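Local coordinates for protein nucleoporin NUP145N (Chaetomium thermophilum, PDB 5HB6) that probably serves as a structural component of the nuclear pore complex, this piece being its autoproteolytic domain, which belongs to the Nup98-96 peptidase S59 family, at residues D12-N17 and N49-F54; V25-G30 and V37-P42; F120-P125 and V129-V134. The protein carries 1 engineered substitution. All blocks are in the same frame, centred on the assembly; numbering follows the deposited sequence.

Contact 1: D12-N17 and N49-F54. With SO4 (sulfate ion), chain D.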
loop_
_atom_site.group_PDB
_atom_site.type_symbol
_atom_site.label_atom_id
_atom_site.label_comp_id
_atom_site.label_asym_id
_atom_site.label_seq_id
_atom_site.Cartn_x
_atom_site.Cartn_y
_atom_site.Cartn_z
ATOM N N ASP A 12 2.404 -3.541 -19.399
ATOM C CA ASP A 12 3.770 -3.029 -19.383
ATOM C C ASP A 12 4.720 -4.095 -18.855
ATOM O O ASP A 12 5.821 -4.284 -19.373
ATOM C CB ASP A 12 3.903 -1.832 -18.418
ATOM C CG ASP A 12 3.229 -0.520 -18.883
ATOM O OD1 ASP A 12 3.008 -0.326 -20.108
ATOM O OD2 ASP A 12 2.979 0.352 -17.954
ATOM N N ILE A 13 4.325 -4.766 -17.773
ATOM C CA ILE A 13 5.210 -5.731 -17.126
ATOM C C ILE A 13 5.383 -6.964 -18.005
ATOM O O ILE A 13 6.491 -7.508 -18.137
ATOM C CB ILE A 13 4.656 -6.077 -15.734
ATOM C CG1 ILE A 13 4.682 -4.828 -14.840
ATOM C CG2 ILE A 13 5.475 -7.196 -15.097
ATOM C CD1 ILE A 13 3.787 -4.943 -13.631
ATOM N N ARG A 14 4.304 -7.399 -18.654
ATOM C CA ARG A 14 4.401 -8.544 -19.553
ATOM C C ARG A 14 5.329 -8.262 -20.726
ATOM O O ARG A 14 5.942 -9.184 -21.295
ATOM C CB ARG A 14 3.001 -8.898 -20.047
ATOM C CG ARG A 14 2.176 -9.618 -19.003
ATOM C CD ARG A 14 0.693 -9.629 -19.344
ATOM N NE ARG A 14 -0.069 -10.203 -18.241
ATOM C CZ ARG A 14 -1.288 -9.819 -17.883
ATOM N NH1 ARG A 14 -1.920 -8.857 -18.539
ATOM N NH2 ARG A 14 -1.879 -10.408 -16.857
ATOM N N ALA A 15 5.430 -7.002 -21.119
ATOM C CA ALA A 15 6.297 -6.612 -22.218
ATOM C C ALA A 15 7.754 -6.441 -21.810
ATOM O O ALA A 15 8.605 -6.250 -22.684
ATOM C CB ALA A 15 5.776 -5.326 -22.844
ATOM N N MET A 16 8.065 -6.521 -20.524
ATOM C CA MET A 16 9.443 -6.424 -20.075
ATOM C C MET A 16 10.186 -7.712 -20.407
ATOM O O MET A 16 9.593 -8.788 -20.511
ATOM C CB MET A 16 9.485 -6.207 -18.563
ATOM C CG MET A 16 8.934 -4.871 -18.136
ATOM S SD MET A 16 8.967 -4.724 -16.356
ATOM C CE MET A 16 8.214 -3.115 -16.119
ATOM N N ASN A 17 11.509 -7.602 -20.522
ATOM C CA ASN A 17 12.323 -8.796 -20.711
ATOM C C ASN A 17 12.561 -9.488 -19.370
ATOM O O ASN A 17 12.073 -9.061 -18.317
ATOM C CB ASN A 17 13.606 -8.485 -21.490
ATOM C CG ASN A 17 14.538 -7.527 -20.763
ATOM O OD1 ASN A 17 14.612 -7.501 -19.534
ATOM N ND2 ASN A 17 15.264 -6.730 -21.533
ATOM N N ASN A 49 1.247 -13.975 -10.600
ATOM C CA ASN A 49 0.169 -13.998 -11.587
ATOM C C ASN A 49 -0.516 -12.641 -11.600
ATOM O O ASN A 49 -1.346 -12.335 -10.737
ATOM C CB ASN A 49 -0.827 -15.099 -11.246
ATOM C CG ASN A 49 -1.961 -15.214 -12.264
ATOM O OD1 ASN A 49 -2.041 -14.446 -13.224
ATOM N ND2 ASN A 49 -2.842 -16.192 -12.054
ATOM N N LEU A 50 -0.173 -11.821 -12.590
ATOM C CA LEU A 50 -0.694 -10.465 -12.649
ATOM C C LEU A 50 -2.185 -10.429 -12.930
ATOM O O LEU A 50 -2.817 -9.395 -12.700
ATOM C CB LEU A 50 0.051 -9.663 -13.710
ATOM C CG LEU A 50 1.549 -9.500 -13.505
ATOM C CD1 LEU A 50 2.163 -8.982 -14.790
ATOM C CD2 LEU A 50 1.798 -8.541 -12.371
ATOM N N ASP A 51 -2.761 -11.526 -13.419
ATOM C CA ASP A 51 -4.195 -11.605 -13.640
ATOM C C ASP A 51 -4.954 -12.026 -12.394
ATOM O O ASP A 51 -6.189 -12.048 -12.411
ATOM C CB ASP A 51 -4.504 -12.580 -14.777
ATOM C CG ASP A 51 -4.392 -11.934 -16.147
ATOM O OD1 ASP A 51 -4.722 -10.727 -16.274
ATOM O OD2 ASP A 51 -3.964 -12.625 -17.092
ATOM N N ASP A 52 -4.258 -12.367 -11.316
ATOM C CA ASP A 52 -4.907 -12.752 -10.077
ATOM C C ASP A 52 -4.129 -12.137 -8.933
ATOM O O ASP A 52 -3.683 -12.807 -8.001
ATOM C CB ASP A 52 -5.019 -14.265 -9.942
ATOM C CG ASP A 52 -5.968 -14.670 -8.840
ATOM O OD1 ASP A 52 -6.852 -13.850 -8.502
ATOM O OD2 ASP A 52 -5.834 -15.799 -8.313
ATOM N N LEU A 53 -3.965 -10.821 -9.018
ATOM C CA LEU A 53 -3.277 -10.025 -8.015
ATOM C C LEU A 53 -4.261 -9.214 -7.188
ATOM O O LEU A 53 -4.272 -9.311 -5.949
ATOM C CB LEU A 53 -2.290 -9.089 -8.719
ATOM C CG LEU A 53 -1.212 -8.415 -7.876
ATOM C CD1 LEU A 53 0.030 -8.138 -8.733
ATOM C CD2 LEU A 53 -1.742 -7.136 -7.284
ATOM N N PHE A 54 -5.113 -8.433 -7.848
ATOM C CA PHE A 54 -6.051 -7.562 -7.148
ATOM C C PHE A 54 -7.012 -8.404 -6.326
ATOM O O PHE A 54 -7.662 -9.313 -6.855
ATOM C CB PHE A 54 -6.871 -6.754 -8.161
ATOM C CG PHE A 54 -6.068 -5.866 -9.086
ATOM C CD1 PHE A 54 -4.946 -5.155 -8.657
ATOM C CD2 PHE A 54 -6.491 -5.721 -10.392
ATOM C CE1 PHE A 54 -4.281 -4.349 -9.536
ATOM C CE2 PHE A 54 -5.834 -4.896 -11.251
ATOM C CZ PHE A 54 -4.718 -4.212 -10.831
HETATM S S SO4 D . 0.957 -13.076 -15.986
HETATM O O1 SO4 D . 1.604 -12.816 -14.696
HETATM O O2 SO4 D . 1.751 -12.456 -17.045
HETATM O O3 SO4 D . -0.410 -12.553 -15.945
HETATM O O4 SO4 D . 0.889 -14.514 -16.216
#
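I13 and L50 meet through their branches: CG2 of I13 rests 3.8 Å from CD1 of L50, the two side chains slanting across each other. I13, on the helix 10-14, turns its methyls inward to F27 and L45 as well, a place that suits a branched aliphatic. Beyond this greasy spot the contact becomes ionic. R14 has CG anti to its carbonyl carbon (chi1 -76°) and then runs extended from CG to NE, which carries the guanidinium over to the 49-54 loop. There NH2 serves two anionic partners, both at the edge of the flat group. It forms a salt bridge to D51, with a weak, bent hydrogen bond of 2.9 Å from NH2 to OD1, the carboxylate plane being turned 46° from the guanidinium. It also gives a straighter bond of 2.8 Å to O3 of a sulfate ion. NE adds a bond to sulfate O2 at 3.1 Å. The loop answers with its backbone: the N-H of L50 points almost exactly at sulfate O1, 2.9 Å away at 178°. R21 NH2 grips the same ion, so two arginines and a main-chain amide gather round it; the anion probably came from the crystallisation liquor, and its charge would offset that of the arginines. Next to the sulfate, N49 turns OD1 back over its loop to take the N-H of D51 at 3.0 Å, with the donor above the amide carbonyl plane. This is an Asx turn, which shapes the loop beside a small anion site at the protein surface.

Contact 2: V25-G30 and V37-P42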
loop_
_atom_site.group_PDB
_atom_site.type_symbol
_atom_site.label_atom_id
_atom_site.label_comp_id
_atom_site.label_asym_id
_atom_site.label_seq_id
_atom_site.Cartn_x
_atom_site.Cartn_y
_atom_site.Cartn_z
ATOM N N VAL A 25 10.737 -1.438 -10.882
ATOM C CA VAL A 25 10.911 -0.254 -10.046
ATOM C C VAL A 25 9.629 0.559 -10.071
ATOM O O VAL A 25 8.990 0.710 -11.123
ATOM C CB VAL A 25 12.100 0.582 -10.563
ATOM C CG1 VAL A 25 12.224 1.898 -9.817
ATOM C CG2 VAL A 25 13.393 -0.216 -10.450
ATOM N N GLY A 26 9.252 1.093 -8.917
ATOM C CA GLY A 26 8.083 1.943 -8.836
ATOM C C GLY A 26 6.769 1.209 -8.861
ATOM O O GLY A 26 5.740 1.814 -9.189
ATOM N N PHE A 27 6.770 -0.084 -8.541
ATOM C CA PHE A 27 5.544 -0.865 -8.626
ATOM C C PHE A 27 4.547 -0.357 -7.592
ATOM O O PHE A 27 4.871 -0.242 -6.414
ATOM C CB PHE A 27 5.822 -2.358 -8.444
ATOM C CG PHE A 27 4.635 -3.223 -8.718
ATOM C CD1 PHE A 27 3.981 -3.165 -9.939
ATOM C CD2 PHE A 27 4.146 -4.089 -7.752
ATOM C CE1 PHE A 27 2.886 -3.961 -10.184
ATOM C CE2 PHE A 27 3.062 -4.899 -8.018
ATOM C CZ PHE A 27 2.424 -4.811 -9.214
ATOM N N THR A 28 3.326 -0.099 -8.048
ATOM C CA THR A 28 2.291 0.530 -7.240
ATOM C C THR A 28 0.994 -0.197 -7.530
ATOM O O THR A 28 0.664 -0.400 -8.697
ATOM C CB THR A 28 2.137 2.009 -7.618
ATOM O OG1 THR A 28 3.392 2.668 -7.430
ATOM C CG2 THR A 28 1.113 2.713 -6.765
ATOM N N VAL A 29 0.274 -0.597 -6.483
ATOM C CA VAL A 29 -1.066 -1.150 -6.590
ATOM C C VAL A 29 -1.994 -0.219 -5.857
ATOM O O VAL A 29 -1.737 0.126 -4.702
ATOM C CB VAL A 29 -1.145 -2.576 -6.021
ATOM C CG1 VAL A 29 -2.602 -3.105 -6.069
ATOM C CG2 VAL A 29 -0.231 -3.502 -6.806
ATOM N N GLY A 30 -3.045 0.232 -6.545
ATOM C CA GLY A 30 -3.980 1.156 -5.943
ATOM C C GLY A 30 -5.414 0.717 -6.163
ATOM O O GLY A 30 -5.697 -0.201 -6.944
ATOM N N VAL A 37 -0.520 1.235 -2.422
ATOM C CA VAL A 37 0.699 0.652 -1.867
ATOM C C VAL A 37 1.785 0.823 -2.933
ATOM O O VAL A 37 1.647 0.333 -4.060
ATOM C CB VAL A 37 0.508 -0.834 -1.537
ATOM C CG1 VAL A 37 1.771 -1.424 -0.955
ATOM C CG2 VAL A 37 -0.672 -1.036 -0.620
ATOM N N GLN A 38 2.825 1.562 -2.582
ATOM C CA GLN A 38 3.962 1.840 -3.455
ATOM C C GLN A 38 5.152 1.081 -2.900
ATOM O O GLN A 38 5.653 1.412 -1.825
ATOM C CB GLN A 38 4.289 3.332 -3.498
ATOM C CG GLN A 38 3.219 4.200 -4.128
ATOM C CD GLN A 38 3.527 5.688 -4.008
ATOM O OE1 GLN A 38 4.310 6.212 -4.787
ATOM N NE2 GLN A 38 2.944 6.362 -3.014
ATOM N N PHE A 39 5.619 0.072 -3.629
ATOM C CA PHE A 39 6.764 -0.697 -3.160
ATOM C C PHE A 39 8.037 0.125 -3.331
ATOM O O PHE A 39 8.265 0.729 -4.391
ATOM C CB PHE A 39 6.797 -2.069 -3.840
ATOM C CG PHE A 39 5.563 -2.880 -3.524
ATOM C CD1 PHE A 39 5.489 -3.610 -2.346
ATOM C CD2 PHE A 39 4.448 -2.835 -4.339
ATOM C CE1 PHE A 39 4.349 -4.316 -2.017
ATOM C CE2 PHE A 39 3.290 -3.516 -4.007
ATOM C CZ PHE A 39 3.239 -4.260 -2.840
ATOM N N LYS A 40 8.856 0.149 -2.293
ATOM C CA LYS A 40 9.953 1.095 -2.201
ATOM C C LYS A 40 11.251 0.579 -2.805
ATOM O O LYS A 40 12.161 1.379 -3.024
ATOM C CB LYS A 40 10.168 1.504 -0.733
ATOM C CG LYS A 40 9.029 2.404 -0.214
ATOM C CD LYS A 40 9.031 2.600 1.293
ATOM C CE LYS A 40 10.249 3.323 1.757
ATOM N NZ LYS A 40 10.160 3.580 3.229
ATOM N N VAL A 41 11.325 -0.701 -3.141
ATOM C CA VAL A 41 12.523 -1.309 -3.715
ATOM C C VAL A 41 12.068 -2.024 -4.977
ATOM O O VAL A 41 10.859 -2.252 -5.175
ATOM C CB VAL A 41 13.177 -2.300 -2.725
ATOM C CG1 VAL A 41 13.682 -1.577 -1.492
ATOM C CG2 VAL A 41 12.190 -3.384 -2.331
ATOM N N PRO A 42 13.002 -2.399 -5.852
ATOM C CA PRO A 42 12.600 -3.176 -7.027
ATOM C C PRO A 42 12.011 -4.495 -6.567
ATOM O O PRO A 42 12.482 -5.092 -5.594
ATOM C CB PRO A 42 13.912 -3.389 -7.796
ATOM C CG PRO A 42 14.822 -2.333 -7.307
ATOM C CD PRO A 42 14.456 -2.130 -5.851
HETATM O O HOH W 1 10.499 1.036 -6.332
HETATM O O HOH W 2 8.836 -1.624 -7.131
HETATM O O HOH W 3 6.353 2.028 -5.860
HETATM O O HOH W 4 6.091 4.538 -6.632
#
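V29 and V37 form the hydrogen-bonded pair of an antiparallel beta hairpin, the strands 28-31 and 35-39 of the central sheet. Two reciprocal bonds hold it, V37 N to V29 O at 2.8 Å and V29 N to V37 O at 2.9 Å, and beta-branched valine suits such extended backbone. A third, from F39 N to F27 O, measures 2.9 Å. This is the tight part. On the same buried side, F27 and F39 run side by side with near-parallel rings, planes 18° apart but slid so far that they barely overlap; CD2 of F27 comes within 3.6 Å of CD2 of F39. V37 CG1 covers one face of the F39 ring near its rim, and V58 and L60 of the strand 58-61 close over the valines. The other side of the sheet is more open. There T28 lies alongside Q38 as a non-hydrogen-bonded pair, its OG1 3.6 Å and its CG2 3.7 Å from Q38 CG. An alanine at this position would lose both branches and is likely to leave the Q38 chain freer to turn. Around G26, whose positive phi favours glycine, direct pairing gives way to water, and V25 and P42 meet again, CG2 to CG at 4.0 Å. One water bridges F27 N and V41 O, another donates to both F27 O and F39 O, and a third accepts from G26 N at 2.9 Å while donating to F39 O.

Contact 3: F120-P125 and V129-V134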
loop_
_atom_site.group_PDB
_atom_site.type_symbol
_atom_site.label_atom_id
_atom_site.label_comp_id
_atom_site.label_asym_id
_atom_site.label_seq_id
_atom_site.Cartn_x
_atom_site.Cartn_y
_atom_site.Cartn_z
ATOM N N PHE A 120 5.381 6.913 10.231
ATOM C CA PHE A 120 4.545 7.972 9.699
ATOM C C PHE A 120 5.259 8.715 8.593
ATOM O O PHE A 120 6.421 9.082 8.740
ATOM C CB PHE A 120 4.229 8.938 10.842
ATOM C CG PHE A 120 3.367 10.097 10.458
ATOM C CD1 PHE A 120 1.986 9.998 10.522
ATOM C CD2 PHE A 120 3.930 11.314 10.111
ATOM C CE1 PHE A 120 1.200 11.073 10.207
ATOM C CE2 PHE A 120 3.151 12.388 9.805
ATOM C CZ PHE A 120 1.783 12.278 9.862
ATOM N N GLU A 121 4.549 8.970 7.506
ATOM C CA GLU A 121 5.023 9.812 6.420
ATOM C C GLU A 121 4.277 11.128 6.375
ATOM O O GLU A 121 4.888 12.191 6.364
ATOM C CB GLU A 121 4.876 9.066 5.093
ATOM C CG GLU A 121 5.773 7.837 5.034
ATOM C CD GLU A 121 7.122 8.087 4.400
ATOM O OE1 GLU A 121 7.380 9.219 3.944
ATOM O OE2 GLU A 121 7.929 7.141 4.376
ATOM N N SER A 122 2.952 11.086 6.428
ATOM C CA SER A 122 2.193 12.325 6.367
ATOM C C SER A 122 0.739 12.077 6.725
ATOM O O SER A 122 0.233 10.949 6.671
ATOM C CB SER A 122 2.252 12.924 4.970
ATOM O OG SER A 122 1.672 12.036 4.037
ATOM N N TYR A 123 0.066 13.169 7.055
ATOM C CA TYR A 123 -1.381 13.216 7.145
ATOM C C TYR A 123 -1.833 14.531 6.530
ATOM O O TYR A 123 -1.321 15.594 6.893
ATOM C CB TYR A 123 -1.874 13.116 8.593
ATOM C CG TYR A 123 -3.366 13.240 8.640
ATOM C CD1 TYR A 123 -4.162 12.202 8.234
ATOM C CD2 TYR A 123 -3.977 14.404 9.069
ATOM C CE1 TYR A 123 -5.554 12.317 8.227
ATOM C CE2 TYR A 123 -5.362 14.522 9.082
ATOM C CZ TYR A 123 -6.148 13.479 8.670
ATOM O OH TYR A 123 -7.520 13.536 8.624
ATOM N N ASP A 124 -2.751 14.458 5.568
ATOM C CA ASP A 124 -3.252 15.645 4.892
ATOM C C ASP A 124 -4.613 15.969 5.485
ATOM O O ASP A 124 -5.572 15.225 5.241
ATOM C CB ASP A 124 -3.370 15.390 3.391
ATOM C CG ASP A 124 -3.827 16.610 2.620
ATOM O OD1 ASP A 124 -4.641 17.393 3.152
ATOM O OD2 ASP A 124 -3.369 16.773 1.465
ATOM N N PRO A 125 -4.758 17.050 6.255
ATOM C CA PRO A 125 -6.041 17.308 6.930
ATOM C C PRO A 125 -7.184 17.618 5.984
ATOM O O PRO A 125 -8.344 17.417 6.364
ATOM C CB PRO A 125 -5.746 18.522 7.820
ATOM C CG PRO A 125 -4.261 18.581 7.928
ATOM C CD PRO A 125 -3.705 17.983 6.677
ATOM N N VAL A 129 -6.013 11.755 4.042
ATOM C CA VAL A 129 -5.095 10.687 3.666
ATOM C C VAL A 129 -3.971 10.607 4.694
ATOM O O VAL A 129 -3.232 11.580 4.931
ATOM C CB VAL A 129 -4.520 10.907 2.263
ATOM C CG1 VAL A 129 -3.420 9.882 1.936
ATOM C CG2 VAL A 129 -5.618 10.793 1.229
ATOM N N TRP A 130 -3.799 9.427 5.271
ATOM C CA TRP A 130 -2.646 9.073 6.092
ATOM C C TRP A 130 -1.715 8.198 5.278
ATOM O O TRP A 130 -2.135 7.177 4.735
ATOM C CB TRP A 130 -3.177 8.276 7.286
ATOM C CG TRP A 130 -2.160 7.580 8.175
ATOM C CD1 TRP A 130 -0.881 7.978 8.530
ATOM C CD2 TRP A 130 -2.374 6.341 8.828
ATOM N NE1 TRP A 130 -0.336 7.070 9.384
ATOM C CE2 TRP A 130 -1.222 6.049 9.579
ATOM C CE3 TRP A 130 -3.457 5.460 8.873
ATOM C CZ2 TRP A 130 -1.099 4.894 10.342
ATOM C CZ3 TRP A 130 -3.354 4.314 9.631
ATOM C CH2 TRP A 130 -2.172 4.028 10.343
ATOM N N ALA A 131 -0.454 8.603 5.222
ATOM C CA ALA A 131 0.576 7.847 4.532
ATOM C C ALA A 131 1.627 7.431 5.537
ATOM O O ALA A 131 1.995 8.199 6.431
ATOM C CB ALA A 131 1.196 8.650 3.407
ATOM N N PHE A 132 2.105 6.207 5.375
ATOM C CA PHE A 132 3.097 5.658 6.281
ATOM C C PHE A 132 3.871 4.566 5.559
ATOM O O PHE A 132 3.369 3.959 4.603
ATOM C CB PHE A 132 2.435 5.097 7.544
ATOM C CG PHE A 132 1.393 4.034 7.267
ATOM C CD1 PHE A 132 0.081 4.381 6.964
ATOM C CD2 PHE A 132 1.729 2.696 7.297
ATOM C CE1 PHE A 132 -0.869 3.415 6.708
ATOM C CE2 PHE A 132 0.755 1.713 7.033
ATOM C CZ PHE A 132 -0.522 2.082 6.719
ATOM N N SER A 133 5.078 4.296 6.037
ATOM C CA SER A 133 5.877 3.214 5.496
ATOM C C SER A 133 5.825 2.006 6.426
ATOM O O SER A 133 5.674 2.117 7.644
ATOM C CB SER A 133 7.330 3.640 5.295
ATOM O OG SER A 133 7.485 4.492 4.173
ATOM N N VAL A 134 6.023 0.844 5.824
ATOM C CA VAL A 134 6.249 -0.391 6.549
ATOM C C VAL A 134 7.527 -0.997 5.986
ATOM O O VAL A 134 7.920 -0.741 4.844
ATOM C CB VAL A 134 5.050 -1.365 6.441
ATOM C CG1 VAL A 134 3.804 -0.715 7.010
ATOM C CG2 VAL A 134 4.825 -1.832 5.006
HETATM O O HOH W 5 -0.911 12.311 3.406
#
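E121 and S122 both hand their backbone N-H to A131 O, at 2.9 and 3.0 Å, from the same face of its carbonyl plane. This is a classic beta bulge in the antiparallel hairpin 119-124/129-134, shifting the register by one residue. Regular bonding resumes with A131 N to S122 O, 2.8 Å and nearly straight. Small A131 fits against the S122 hydroxyl, which a water links to V129 O. The aromatic contacts lie on the other face. F120 and W130 meet rim to rim, planes 28° apart, with F120 CD1 3.9 Å from W130 NE1, while F132 CD1 sits over the centre of the indole. Y123 CD1 packs near W130 CB, and its ring joins I109 and L112 of the helix 102-113, which covers this face. The polar side-chain link is at the bulge: E121 bends at chi2 (-93°) to bring OE2 within 2.7 Å of S133 OG, on the anti side of the carboxylate. The hydroxyl thus spends its proton on OE2 and gives the exposed glutamate at the bulge a mate, with the amine of K40, in the conformer described, a probable further partner of S133 OG.

From the N terminus, the strand 4-7 leads into the helix 10-14, where contact 1 begins; its loop closes only at 49-54, and the hairpin of contact 2 lies wholly within it. The two touch, I13 CD1 reaching F27 CE1 and L53 and F54 packing on V29, so the helix and the 49-54 loop are fastened to one end of the sheet. Contact 3 follows in series as a second hairpin, its nearest atoms about 15 Å from contact 1. Contacts 2 and 3 belong to the same six-stranded antiparallel sheet, with the strand 85-89 between their hairpins, and the probable K40-S133 bond joins the two.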